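Local coordinates for protein butyryl-CoA dehydrogenase (Marinomonas mediterranea, PDB 6CXT) that is a flavoprotein of the acyl-CoA dehydrogenase family that binds flavin-adenine dinucleotide between its domains and across a subunit interface, at residues F44-L49 / A86-T91; Y156-S161 / R205-N210; N197-L202 / L209-F214. All blocks are in the same frame, centred on the assembly; numbering follows the deposited sequence.

Contact 1 precedes the other two along the chain, while contacts 2 and 3 interlock and end on strand 209-220. Contact 1 lies in the helical N-terminal domain; contacts 2 and 3 lie in the beta middle domain and share Leu-209 and Asn-210, their centres about 6 Å apart. The centres of contacts 1 and 2 are about 15 Å apart, yet the two touch where the helical and beta parts meet, with Asn-159 ND2 3.0 Å from Ala-86 O. Contacts 2 and 3 are tied by Ser-161 OG, 2.7 Å from Asp-198 OD1. Contact 2 grips the flavin directly and contact 3 backs Leu-209 beside it; contact 1 lies nearby and includes Ala-89 of the FK4 pocket.

Contact 1 of 3, residues F44-L49 / A86-T91; sequences FGYFGL and AGAAHT
A Schellman motif closes helix 35-44 in the helical N-terminal domain, and the turn that follows it sets Tyr-46 and Phe-47 against Gly-87, Ala-88, His-90 and Thr-91 of helix 81-101. Gly-45 is the C-prime residue of the motif, with the positive phi that glycine adopts easily, and Tyr-46 N reaches back to Leu-41 O. Both rings converge on Gly-87, which has no side chain to hold them off: Tyr-46 CE2 comes to 3.7 Å from Gly-87 CA, and Phe-47 CE1 to 3.6 Å from the same atom, which lies at the edge of the phenylalanine ring. With CG anti to the backbone N (chi1 -174°), the tyrosine ring runs out to the helix, where OH rests 3.6 Å from Ala-88 CB and hydrogen-bonds to Leu-84 O. Phe-47 also leans on His-90, CD1 to CD2 3.8 Å, the ring planes 67° apart in an oblique pair. Trp-38 joins this aromatic group, stacking on Phe-47 and meeting His-90 edge-to-face, while His-90 ND1 bonds to Ala-121 N and NE2 to Leu-114 O.

No direct hydrogen bond crosses between 44-49 and 86-91; two waters supply the polar link. One gives a hydrogen to Tyr-46 O at 2.9 Å, the other to Phe-47 O at 2.6 Å, and both are hydrogen-bonded to Thr-91 OG1. A small hydroxyl suits this place, since OG1 can serve both waters while lying at the edge of the Phe-47 ring. Against this helix the loop rests on aromatic contact, and two of its buried carbonyls reach the helix through water.

Contact 2 of 3, residues Y156-S161 / R205-N210; sequences YVTNGS and RSAPLN. With FAD (flavin-adenine dinucleotide), chain D; EDO (1,2-ethanediol), chain E.
This is an antiparallel strand pairing in the beta middle domain, in which Val-157 and Thr-158, at the end of strand 147-158, face Asn-210 and Leu-209, at the start of strand 209-220, beside the flavin. Val-157 and Asn-210 form the hydrogen-bonded pair, with Val-157 N to Asn-210 O 2.8 Å and the return bond from Asn-210 N to Val-157 O 3.0 Å; Thr-158 and Leu-209 are the non-hydrogen-bonded pair. Asn-159 N continues the pairing to Pro-208 O. A type II turn from Val-157 to Gly-160 overlaps the strand's last residues. Its third residue is Asn-159, a type that accepts positive phi (71°) readily, and its ND2 bonds to Ala-86 O and Ala-121 O. Val-157 O takes Gly-160 N and Asn-210 N on opposite faces of its carbonyl plane. Beyond the turn, Ser-161 N makes a weak bond to Asn-210 OD1, and ND2 of that amide bonds to Asp-198.

On the face carrying Thr-158 and Leu-209 the strands meet FAD. Leu-209 CD1 touches both the Tyr-156 backbone, 3.5 Å from Tyr-156 C, and the flavin, 3.7 Å from FAD C6, offering the ring system an apolar branch. Ala-340 and Leu-344 of the second subunit close over Tyr-156 and Leu-209 respectively. Thr-158 binds the cofactor twice: its N donates to FAD O4 at 2.9 Å, and its hydroxyl, anti to the carbonyl carbon (chi1 -72°), swings over to the flavin nitrogen. OG1 gives its hydrogen to FAD N5 at 2.7 Å and accepts one from a water at 2.9 Å that also donates to Ala-207 O.

Contact 3 of 3, residues N197-L202 / L209-F214; sequences NDYHKL and LNQVFF. With FAD (flavin-adenine dinucleotide), chain D.
The touching parts of the backbone, 197-201 and 209-211, run 129° apart and join through Tyr-199 N and Leu-209 O, 2.9 Å apart in a bond nearly straight at the hydrogen. The loop between strands 193-195 and 209-220 of the beta middle domain thereby folds back on the strand start and holds Leu-209 beside FAD. The same carbonyl receives a CA-H contact from Asp-198. On one side of this joint, Asp-198 and Asn-210 lie side by side and point the same way: Asn-210 ND2 donates to Asp-198 OD1 at 2.7 Å, the acceptor close to the amide plane, and the carboxylate uses its anti lone pair. The two planes stand 65° apart. Asn-210 ND2 also bonds to Gly-196 O, and OD1 of the aspartate has Ser-161 OG as a second donor.

On the other side the Tyr-199 ring lies obliquely along the start of the strand, with CD2 3.9 Å from Leu-209 CG and OH 3.7 Å from Gln-211 CB. An aromatic residue suits this place, covering the leucine while its hydroxyl extends to a weak bond with Ser-155 O. Leu-344 of the second subunit packs on Tyr-199, so the joint also forms part of the subunit interface. The Lys-201 chain crosses Leu-209 at about a right angle, CD to CD2 3.9 Å, then bends at its last torsion (chi4 -68°) to take NZ toward the carbonyls of Ala-207 and Leu-204 and a water. That water also accepts from Leu-209 N and donates to Tyr-199 O at 2.7 Å, while a second water joins Asn-197 O to Gln-211 N.

Two carbonyls and a water take the ammonium group, and the carboxylate oxygen has two neutral donors, so each charge is probably eased by dipoles.

Contact 1 of 3, residues F44-L49 / A86-T91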
loop_
_atom_site.group_PDB
_atom_site.type_symbol
_atom_site.label_atom_id
_atom_site.label_comp_id
_atom_site.label_asym_id
_atom_site.label_seq_id
_atom_site.Cartn_x
_atom_site.Cartn_y
_atom_site.Cartn_z
ATOM N N PHE B 44 6.439 35.041 -21.006
ATOM C CA PHE B 44 6.387 35.058 -19.546
ATOM C C PHE B 44 7.788 34.921 -18.927
ATOM O O PHE B 44 8.039 35.458 -17.867
ATOM C CB PHE B 44 5.400 33.968 -19.035
ATOM C CG PHE B 44 5.440 33.729 -17.548
ATOM C CD1 PHE B 44 4.650 34.494 -16.683
ATOM C CD2 PHE B 44 6.263 32.736 -17.013
ATOM C CE1 PHE B 44 4.674 34.266 -15.293
ATOM C CE2 PHE B 44 6.306 32.519 -15.623
ATOM C CZ PHE B 44 5.490 33.282 -14.769
ATOM N N GLY B 45 8.680 34.190 -19.582
ATOM C CA GLY B 45 10.038 33.991 -19.097
ATOM C C GLY B 45 10.351 32.561 -18.674
ATOM O O GLY B 45 11.417 32.330 -18.119
ATOM N N TYR B 46 9.435 31.608 -18.933
ATOM C CA TYR B 46 9.587 30.152 -18.526
ATOM C C TYR B 46 10.885 29.525 -18.991
ATOM O O TYR B 46 11.501 28.739 -18.270
ATOM C CB TYR B 46 8.414 29.345 -19.123
ATOM C CG TYR B 46 8.281 27.878 -18.722
ATOM C CD1 TYR B 46 8.434 27.486 -17.390
ATOM C CD2 TYR B 46 7.940 26.891 -19.662
ATOM C CE1 TYR B 46 8.271 26.165 -17.014
ATOM C CE2 TYR B 46 7.761 25.532 -19.295
ATOM C CZ TYR B 46 7.946 25.183 -17.975
ATOM O OH TYR B 46 7.793 23.887 -17.542
ATOM N N PHE B 47 11.312 29.828 -20.226
ATOM C CA PHE B 47 12.495 29.148 -20.734
ATOM C C PHE B 47 13.772 29.857 -20.330
ATOM O O PHE B 47 14.857 29.314 -20.501
ATOM C CB PHE B 47 12.467 29.028 -22.262
ATOM C CG PHE B 47 11.171 28.521 -22.793
ATOM C CD1 PHE B 47 10.704 27.250 -22.438
ATOM C CD2 PHE B 47 10.411 29.303 -23.640
ATOM C CE1 PHE B 47 9.513 26.805 -22.924
ATOM C CE2 PHE B 47 9.216 28.840 -24.134
ATOM C CZ PHE B 47 8.759 27.589 -23.754
ATOM N N GLY B 48 13.639 31.063 -19.804
ATOM C CA GLY B 48 14.806 31.807 -19.373
ATOM C C GLY B 48 15.030 31.844 -17.885
ATOM O O GLY B 48 15.970 32.485 -17.447
ATOM N N LEU B 49 14.197 31.161 -17.085
ATOM C CA LEU B 49 14.320 31.308 -15.613
ATOM C C LEU B 49 15.738 31.091 -15.061
ATOM O O LEU B 49 16.196 31.926 -14.275
ATOM C CB LEU B 49 13.291 30.452 -14.825
ATOM C CG LEU B 49 11.838 30.562 -15.273
ATOM C CD1 LEU B 49 10.978 29.444 -14.659
ATOM C CD2 LEU B 49 11.341 31.925 -14.847
ATOM N N ALA B 86 7.079 19.681 -21.987
ATOM C CA ALA B 86 7.895 20.010 -23.209
ATOM C C ALA B 86 8.879 21.148 -22.914
ATOM O O ALA B 86 10.060 21.102 -23.324
ATOM C CB ALA B 86 6.978 20.351 -24.396
ATOM N N GLY B 87 8.383 22.186 -22.247
ATOM C CA GLY B 87 9.158 23.383 -21.971
ATOM C C GLY B 87 10.276 23.064 -21.006
ATOM O O GLY B 87 11.388 23.588 -21.127
ATOM N N ALA B 88 10.000 22.208 -20.007
ATOM C CA ALA B 88 11.001 21.905 -19.003
ATOM C C ALA B 88 12.057 20.954 -19.539
ATOM O O ALA B 88 13.214 21.026 -19.140
ATOM C CB ALA B 88 10.313 21.348 -17.716
ATOM N N ALA B 89 11.670 20.104 -20.487
ATOM C CA ALA B 89 12.584 19.166 -21.098
ATOM C C ALA B 89 13.615 20.028 -21.879
ATOM O O ALA B 89 14.806 19.856 -21.754
ATOM C CB ALA B 89 11.836 18.281 -22.081
ATOM N N HIS B 90 13.098 20.968 -22.648
ATOM C CA HIS B 90 13.923 21.902 -23.408
ATOM C C HIS B 90 14.884 22.686 -22.498
ATOM O O HIS B 90 16.104 22.793 -22.777
ATOM C CB HIS B 90 12.932 22.823 -24.128
ATOM C CG HIS B 90 13.476 24.158 -24.510
ATOM N ND1 HIS B 90 13.834 24.464 -25.808
ATOM C CD2 HIS B 90 13.637 25.300 -23.801
ATOM C CE1 HIS B 90 14.192 25.736 -25.882
ATOM N NE2 HIS B 90 14.087 26.271 -24.681
ATOM N N THR B 91 14.358 23.236 -21.410
ATOM C CA THR B 91 15.174 24.059 -20.514
ATOM C C THR B 91 16.190 23.249 -19.713
ATOM O O THR B 91 17.367 23.619 -19.670
ATOM C CB THR B 91 14.324 24.874 -19.555
ATOM O OG1 THR B 91 13.511 25.760 -20.321
ATOM C CG2 THR B 91 15.186 25.725 -18.563
HETATM O O HOH W 1 11.379 25.867 -18.769
HETATM O O HOH W 2 15.659 27.320 -21.938
#

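Contact 2 of 3, residues Y156-S161 / R205-N210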
loop_
_atom_site.group_PDB
_atom_site.type_symbol
_atom_site.label_atom_id
_atom_site.label_comp_id
_atom_site.label_asym_id
_atom_site.label_seq_id
_atom_site.Cartn_x
_atom_site.Cartn_y
_atom_site.Cartn_z
ATOM N N TYR B 156 12.749 7.834 -28.233
ATOM C CA TYR B 156 11.638 8.520 -27.506
ATOM C C TYR B 156 12.107 9.922 -27.237
ATOM O O TYR B 156 12.525 10.256 -26.134
ATOM C CB TYR B 156 11.372 7.843 -26.155
ATOM C CG TYR B 156 10.945 6.425 -26.307
ATOM C CD1 TYR B 156 9.720 6.114 -26.937
ATOM C CD2 TYR B 156 11.755 5.382 -25.860
ATOM C CE1 TYR B 156 9.336 4.807 -27.119
ATOM C CE2 TYR B 156 11.374 4.049 -26.041
ATOM C CZ TYR B 156 10.152 3.783 -26.650
ATOM O OH TYR B 156 9.700 2.520 -26.871
ATOM N N VAL B 157 12.086 10.762 -28.265
ATOM C CA VAL B 157 12.586 12.106 -28.093
ATOM C C VAL B 157 11.429 13.073 -27.858
ATOM O O VAL B 157 10.648 13.341 -28.792
ATOM C CB VAL B 157 13.416 12.490 -29.356
ATOM C CG1 VAL B 157 14.031 13.857 -29.174
ATOM C CG2 VAL B 157 14.547 11.420 -29.527
ATOM N N THR B 158 11.355 13.639 -26.634
ATOM C CA THR B 158 10.373 14.650 -26.344
ATOM C C THR B 158 10.752 15.922 -27.145
ATOM O O THR B 158 11.942 16.311 -27.168
ATOM C CB THR B 158 10.326 14.913 -24.820
ATOM O OG1 THR B 158 9.714 13.775 -24.183
ATOM C CG2 THR B 158 9.502 16.160 -24.503
ATOM N N ASN B 159 9.761 16.543 -27.790
ATOM C CA ASN B 159 9.996 17.659 -28.684
ATOM C C ASN B 159 10.682 17.235 -29.999
ATOM O O ASN B 159 11.141 18.125 -30.729
ATOM C CB ASN B 159 10.841 18.780 -28.029
ATOM C CG ASN B 159 10.203 19.327 -26.764
ATOM O OD1 ASN B 159 8.990 19.194 -26.563
ATOM N ND2 ASN B 159 11.005 19.938 -25.916
ATOM N N GLY B 160 10.762 15.940 -30.281
ATOM C CA GLY B 160 11.443 15.444 -31.502
ATOM C C GLY B 160 10.998 16.185 -32.767
ATOM O O GLY B 160 11.870 16.690 -33.572
ATOM N N SER B 161 9.674 16.275 -32.976
ATOM C CA SER B 161 9.156 16.888 -34.217
ATOM C C SER B 161 9.375 18.398 -34.321
ATOM O O SER B 161 9.562 18.923 -35.418
ATOM C CB SER B 161 7.672 16.554 -34.438
ATOM O OG SER B 161 6.958 16.999 -33.287
ATOM N N ARG B 205 -0.219 14.994 -24.288
ATOM C CA ARG B 205 -0.434 15.195 -25.707
ATOM C C ARG B 205 0.316 16.410 -26.291
ATOM O O ARG B 205 0.821 16.324 -27.400
ATOM C CB ARG B 205 -1.958 15.209 -26.010
ATOM N N SER B 206 0.439 17.514 -25.552
ATOM C CA SER B 206 1.122 18.704 -26.078
ATOM C C SER B 206 2.636 18.556 -26.174
ATOM O O SER B 206 3.273 19.432 -26.771
ATOM C CB SER B 206 0.777 19.988 -25.345
ATOM O OG SER B 206 -0.644 20.217 -25.450
ATOM N N ALA B 207 3.196 17.501 -25.575
ATOM C CA ALA B 207 4.666 17.302 -25.627
ATOM C C ALA B 207 4.879 16.244 -26.702
ATOM O O ALA B 207 4.622 15.072 -26.471
ATOM C CB ALA B 207 5.228 16.833 -24.271
ATOM N N PRO B 208 5.391 16.636 -27.886
ATOM C CA PRO B 208 5.598 15.632 -28.928
ATOM C C PRO B 208 6.588 14.575 -28.463
ATOM O O PRO B 208 7.532 14.909 -27.729
ATOM C CB PRO B 208 6.273 16.432 -30.075
ATOM C CG PRO B 208 5.911 17.807 -29.813
ATOM C CD PRO B 208 5.842 17.970 -28.305
ATOM N N LEU B 209 6.380 13.334 -28.881
ATOM C CA LEU B 209 7.347 12.261 -28.605
ATOM C C LEU B 209 7.636 11.575 -29.946
ATOM O O LEU B 209 6.736 11.128 -30.641
ATOM C CB LEU B 209 6.771 11.234 -27.579
ATOM C CG LEU B 209 7.790 10.242 -27.044
ATOM C CD1 LEU B 209 8.933 10.895 -26.272
ATOM C CD2 LEU B 209 7.094 9.216 -26.135
ATOM N N ASN B 210 8.919 11.434 -30.292
ATOM C CA ASN B 210 9.216 10.943 -31.629
ATOM C C ASN B 210 10.463 10.072 -31.701
ATOM O O ASN B 210 11.420 10.263 -30.954
ATOM C CB ASN B 210 9.544 12.170 -32.565
ATOM C CG ASN B 210 8.516 13.252 -32.500
ATOM O OD1 ASN B 210 8.591 14.119 -31.635
ATOM N ND2 ASN B 210 7.550 13.227 -33.436
HETATM P PA FAD D . 13.271 -0.343 -19.843
HETATM O O1A FAD D . 14.568 0.340 -19.457
HETATM O O2A FAD D . 13.146 -1.426 -20.902
HETATM O O5B FAD D . 12.556 -0.833 -18.466
HETATM C C5B FAD D . 11.402 -1.705 -18.460
HETATM C C4B FAD D . 11.188 -2.076 -16.978
HETATM O O4B FAD D . 12.380 -2.716 -16.456
HETATM C C3B FAD D . 10.933 -0.834 -16.132
HETATM O O3B FAD D . 10.030 -1.281 -15.112
HETATM C C2B FAD D . 12.309 -0.582 -15.477
HETATM O O2B FAD D . 12.246 0.194 -14.254
HETATM C C1B FAD D . 12.850 -2.034 -15.306
HETATM N N9A FAD D . 14.322 -1.980 -15.183
HETATM C C8A FAD D . 15.225 -1.705 -16.163
HETATM N N7A FAD D . 16.494 -1.643 -15.626
HETATM C C5A FAD D . 16.393 -1.862 -14.285
HETATM C C6A FAD D . 17.307 -1.951 -13.116
HETATM N N6A FAD D . 18.666 -1.749 -13.239
HETATM N N1A FAD D . 16.743 -2.205 -11.896
HETATM C C2A FAD D . 15.391 -2.385 -11.708
HETATM N N3A FAD D . 14.522 -2.338 -12.743
HETATM C C4A FAD D . 14.946 -2.080 -14.011
HETATM N N1 FAD D . 14.185 9.614 -23.569
HETATM C C2 FAD D . 15.020 10.570 -24.115
HETATM O O2 FAD D . 16.186 10.186 -24.408
HETATM N N3 FAD D . 14.643 11.859 -24.353
HETATM C C4 FAD D . 13.380 12.267 -24.116
HETATM O O4 FAD D . 13.058 13.433 -24.347
HETATM C C4X FAD D . 12.403 11.281 -23.535
HETATM N N5 FAD D . 11.109 11.585 -23.289
HETATM C C5X FAD D . 10.209 10.673 -22.827
HETATM C C6 FAD D . 8.870 11.097 -22.613
HETATM C C7 FAD D . 7.918 10.162 -22.154
HETATM C C7M FAD D . 6.491 10.611 -21.966
HETATM C C8 FAD D . 8.309 8.766 -21.892
HETATM C C8M FAD D . 7.309 7.779 -21.390
HETATM C C9 FAD D . 9.645 8.346 -22.071
HETATM C C9A FAD D . 10.605 9.277 -22.531
HETATM N N10 FAD D . 11.967 8.905 -22.765
HETATM C C10 FAD D . 12.876 9.898 -23.273
HETATM C "C1'" FAD D . 12.437 7.546 -22.539
HETATM C "C2'" FAD D . 12.553 7.298 -21.016
HETATM O "O2'" FAD D . 13.644 8.001 -20.397
HETATM C "C3'" FAD D . 12.582 5.797 -20.781
HETATM O "O3'" FAD D . 11.285 5.299 -21.168
HETATM C "C4'" FAD D . 13.027 5.286 -19.399
HETATM O "O4'" FAD D . 14.445 5.580 -19.183
HETATM C "C5'" FAD D . 12.823 3.770 -19.275
HETATM O "O5'" FAD D . 13.431 3.146 -20.412
HETATM P P FAD D . 12.607 2.087 -21.234
HETATM O O1P FAD D . 13.480 1.515 -22.355
HETATM O O2P FAD D . 11.262 2.616 -21.694
HETATM O O3P FAD D . 12.277 0.860 -20.254
HETATM C C1 EDO E . -1.860 17.498 -22.554
HETATM O O1 EDO E . -0.605 18.074 -22.948
HETATM C C2 EDO E . -2.319 17.855 -21.118
HETATM O O2 EDO E . -1.272 17.364 -20.248
HETATM O O HOH W 3 6.903 13.629 -24.870
#

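Contact 3 of 3, residues N197-L202 / L209-F214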
loop_
_atom_site.group_PDB
_atom_site.type_symbol
_atom_site.label_atom_id
_atom_site.label_comp_id
_atom_site.label_asym_id
_atom_site.label_seq_id
_atom_site.Cartn_x
_atom_site.Cartn_y
_atom_site.Cartn_z
ATOM N N ASN B 197 6.431 10.579 -37.142
ATOM C CA ASN B 197 5.314 11.380 -36.658
ATOM C C ASN B 197 5.209 11.242 -35.115
ATOM O O ASN B 197 5.661 10.233 -34.558
ATOM C CB ASN B 197 3.989 10.884 -37.311
ATOM C CG ASN B 197 3.851 11.341 -38.769
ATOM O OD1 ASN B 197 4.613 12.160 -39.236
ATOM N ND2 ASN B 197 2.848 10.852 -39.454
ATOM N N ASP B 198 4.609 12.218 -34.473
ATOM C CA ASP B 198 4.396 12.203 -33.048
ATOM C C ASP B 198 3.676 10.907 -32.639
ATOM O O ASP B 198 2.741 10.551 -33.243
ATOM C CB ASP B 198 3.512 13.381 -32.641
ATOM C CG ASP B 198 4.165 14.730 -32.839
ATOM O OD1 ASP B 198 5.327 14.808 -33.182
ATOM O OD2 ASP B 198 3.498 15.724 -32.623
ATOM N N TYR B 199 4.155 10.207 -31.631
ATOM C CA TYR B 199 3.477 9.025 -31.159
ATOM C C TYR B 199 2.169 9.379 -30.506
ATOM O O TYR B 199 2.084 10.366 -29.774
ATOM C CB TYR B 199 4.268 8.349 -30.055
ATOM C CG TYR B 199 5.479 7.637 -30.534
ATOM C CD1 TYR B 199 5.366 6.545 -31.432
ATOM C CD2 TYR B 199 6.735 7.995 -30.066
ATOM C CE1 TYR B 199 6.503 5.848 -31.864
ATOM C CE2 TYR B 199 7.875 7.308 -30.482
ATOM C CZ TYR B 199 7.734 6.248 -31.384
ATOM O OH TYR B 199 8.847 5.563 -31.803
ATOM N N HIS B 200 1.212 8.483 -30.716
ATOM C CA HIS B 200 -0.018 8.491 -29.892
ATOM C C HIS B 200 0.333 7.789 -28.613
ATOM O O HIS B 200 0.852 6.636 -28.638
ATOM C CB HIS B 200 -1.110 7.742 -30.597
ATOM C CG HIS B 200 -1.571 8.440 -31.838
ATOM N ND1 HIS B 200 -2.297 9.605 -31.801
ATOM C CD2 HIS B 200 -1.373 8.160 -33.144
ATOM C CE1 HIS B 200 -2.534 10.021 -33.035
ATOM N NE2 HIS B 200 -1.983 9.156 -33.866
ATOM N N LYS B 201 0.042 8.469 -27.498
ATOM C CA LYS B 201 0.451 7.926 -26.200
ATOM C C LYS B 201 -0.563 8.314 -25.116
ATOM O O LYS B 201 -1.551 9.060 -25.362
ATOM C CB LYS B 201 1.885 8.432 -25.832
ATOM C CG LYS B 201 1.983 9.947 -25.702
ATOM C CD LYS B 201 3.445 10.420 -25.646
ATOM C CE LYS B 201 3.571 11.832 -25.119
ATOM N NZ LYS B 201 2.985 12.771 -26.084
ATOM N N LEU B 202 -0.346 7.767 -23.934
ATOM C CA LEU B 202 -1.461 7.798 -22.925
ATOM C C LEU B 202 -1.771 9.228 -22.505
ATOM O O LEU B 202 -2.951 9.615 -22.410
ATOM C CB LEU B 202 -1.038 6.983 -21.679
ATOM C CG LEU B 202 -2.100 6.962 -20.554
ATOM C CD1 LEU B 202 -3.395 6.314 -21.064
ATOM C CD2 LEU B 202 -1.513 6.112 -19.415
ATOM N N LEU B 209 6.380 13.334 -28.881
ATOM C CA LEU B 209 7.347 12.261 -28.605
ATOM C C LEU B 209 7.636 11.575 -29.946
ATOM O O LEU B 209 6.736 11.128 -30.641
ATOM C CB LEU B 209 6.771 11.234 -27.579
ATOM C CG LEU B 209 7.790 10.242 -27.044
ATOM C CD1 LEU B 209 8.933 10.895 -26.272
ATOM C CD2 LEU B 209 7.094 9.216 -26.135
ATOM N N ASN B 210 8.919 11.434 -30.292
ATOM C CA ASN B 210 9.216 10.943 -31.629
ATOM C C ASN B 210 10.463 10.072 -31.701
ATOM O O ASN B 210 11.420 10.263 -30.954
ATOM C CB ASN B 210 9.544 12.170 -32.565
ATOM C CG ASN B 210 8.516 13.252 -32.500
ATOM O OD1 ASN B 210 8.591 14.119 -31.635
ATOM N ND2 ASN B 210 7.550 13.227 -33.436
ATOM N N GLN B 211 10.464 9.198 -32.688
ATOM C CA GLN B 211 11.706 8.530 -33.110
ATOM C C GLN B 211 12.512 9.548 -33.986
ATOM O O GLN B 211 11.915 10.256 -34.822
ATOM C CB GLN B 211 11.326 7.309 -33.927
ATOM C CG GLN B 211 12.487 6.378 -34.177
ATOM C CD GLN B 211 11.986 4.998 -34.459
ATOM O OE1 GLN B 211 11.262 4.780 -35.434
ATOM N NE2 GLN B 211 12.329 4.057 -33.585
ATOM N N VAL B 212 13.824 9.597 -33.768
ATOM C CA VAL B 212 14.696 10.489 -34.546
ATOM C C VAL B 212 15.857 9.611 -34.988
ATOM O O VAL B 212 16.425 8.878 -34.149
ATOM C CB VAL B 212 15.233 11.705 -33.765
ATOM C CG1 VAL B 212 16.059 12.620 -34.720
ATOM C CG2 VAL B 212 14.090 12.537 -33.128
ATOM N N PHE B 213 16.149 9.624 -36.300
ATOM C CA PHE B 213 17.287 8.841 -36.857
ATOM C C PHE B 213 18.382 9.810 -37.368
ATOM O O PHE B 213 18.074 10.876 -37.927
ATOM C CB PHE B 213 16.842 7.817 -37.931
ATOM C CG PHE B 213 17.908 6.768 -38.220
ATOM C CD1 PHE B 213 18.011 5.594 -37.433
ATOM C CD2 PHE B 213 18.890 6.962 -39.256
ATOM C CE1 PHE B 213 19.028 4.643 -37.679
ATOM C CE2 PHE B 213 19.906 6.003 -39.486
ATOM C CZ PHE B 213 19.973 4.854 -38.699
ATOM N N PHE B 214 19.638 9.454 -37.110
ATOM C CA PHE B 214 20.785 10.265 -37.536
ATOM C C PHE B 214 21.540 9.376 -38.496
ATOM O O PHE B 214 22.123 8.346 -38.105
ATOM C CB PHE B 214 21.612 10.673 -36.332
ATOM C CG PHE B 214 20.869 11.546 -35.358
ATOM C CD1 PHE B 214 20.796 12.933 -35.528
ATOM C CD2 PHE B 214 20.217 10.968 -34.245
ATOM C CE1 PHE B 214 20.124 13.768 -34.636
ATOM C CE2 PHE B 214 19.529 11.802 -33.339
ATOM C CZ PHE B 214 19.471 13.188 -33.522
HETATM P PA FAD D . 13.271 -0.343 -19.843
HETATM O O1A FAD D . 14.568 0.340 -19.457
HETATM O O2A FAD D . 13.146 -1.426 -20.902
HETATM O O5B FAD D . 12.556 -0.833 -18.466
HETATM C C5B FAD D . 11.402 -1.705 -18.460
HETATM C C4B FAD D . 11.188 -2.076 -16.978
HETATM O O4B FAD D . 12.380 -2.716 -16.456
HETATM C C3B FAD D . 10.933 -0.834 -16.132
HETATM O O3B FAD D . 10.030 -1.281 -15.112
HETATM C C2B FAD D . 12.309 -0.582 -15.477
HETATM O O2B FAD D . 12.246 0.194 -14.254
HETATM C C1B FAD D . 12.850 -2.034 -15.306
HETATM N N9A FAD D . 14.322 -1.980 -15.183
HETATM C C8A FAD D . 15.225 -1.705 -16.163
HETATM N N7A FAD D . 16.494 -1.643 -15.626
HETATM C C5A FAD D . 16.393 -1.862 -14.285
HETATM C C6A FAD D . 17.307 -1.951 -13.116
HETATM N N6A FAD D . 18.666 -1.749 -13.239
HETATM N N1A FAD D . 16.743 -2.205 -11.896
HETATM C C2A FAD D . 15.391 -2.385 -11.708
HETATM N N3A FAD D . 14.522 -2.338 -12.743
HETATM C C4A FAD D . 14.946 -2.080 -14.011
HETATM N N1 FAD D . 14.185 9.614 -23.569
HETATM C C2 FAD D . 15.020 10.570 -24.115
HETATM O O2 FAD D . 16.186 10.186 -24.408
HETATM N N3 FAD D . 14.643 11.859 -24.353
HETATM C C4 FAD D . 13.380 12.267 -24.116
HETATM O O4 FAD D . 13.058 13.433 -24.347
HETATM C C4X FAD D . 12.403 11.281 -23.535
HETATM N N5 FAD D . 11.109 11.585 -23.289
HETATM C C5X FAD D . 10.209 10.673 -22.827
HETATM C C6 FAD D . 8.870 11.097 -22.613
HETATM C C7 FAD D . 7.918 10.162 -22.154
HETATM C C7M FAD D . 6.491 10.611 -21.966
HETATM C C8 FAD D . 8.309 8.766 -21.892
HETATM C C8M FAD D . 7.309 7.779 -21.390
HETATM C C9 FAD D . 9.645 8.346 -22.071
HETATM C C9A FAD D . 10.605 9.277 -22.531
HETATM N N10 FAD D . 11.967 8.905 -22.765
HETATM C C10 FAD D . 12.876 9.898 -23.273
HETATM C "C1'" FAD D . 12.437 7.546 -22.539
HETATM C "C2'" FAD D . 12.553 7.298 -21.016
HETATM O "O2'" FAD D . 13.644 8.001 -20.397
HETATM C "C3'" FAD D . 12.582 5.797 -20.781
HETATM O "O3'" FAD D . 11.285 5.299 -21.168
HETATM C "C4'" FAD D . 13.027 5.286 -19.399
HETATM O "O4'" FAD D . 14.445 5.580 -19.183
HETATM C "C5'" FAD D . 12.823 3.770 -19.275
HETATM O "O5'" FAD D . 13.431 3.146 -20.412
HETATM P P FAD D . 12.607 2.087 -21.234
HETATM O O1P FAD D . 13.480 1.515 -22.355
HETATM O O2P FAD D . 11.262 2.616 -21.694
HETATM O O3P FAD D . 12.277 0.860 -20.254
HETATM O O HOH W 4 7.944 8.842 -34.212
HETATM O O HOH W 5 3.566 12.483 -29.083
#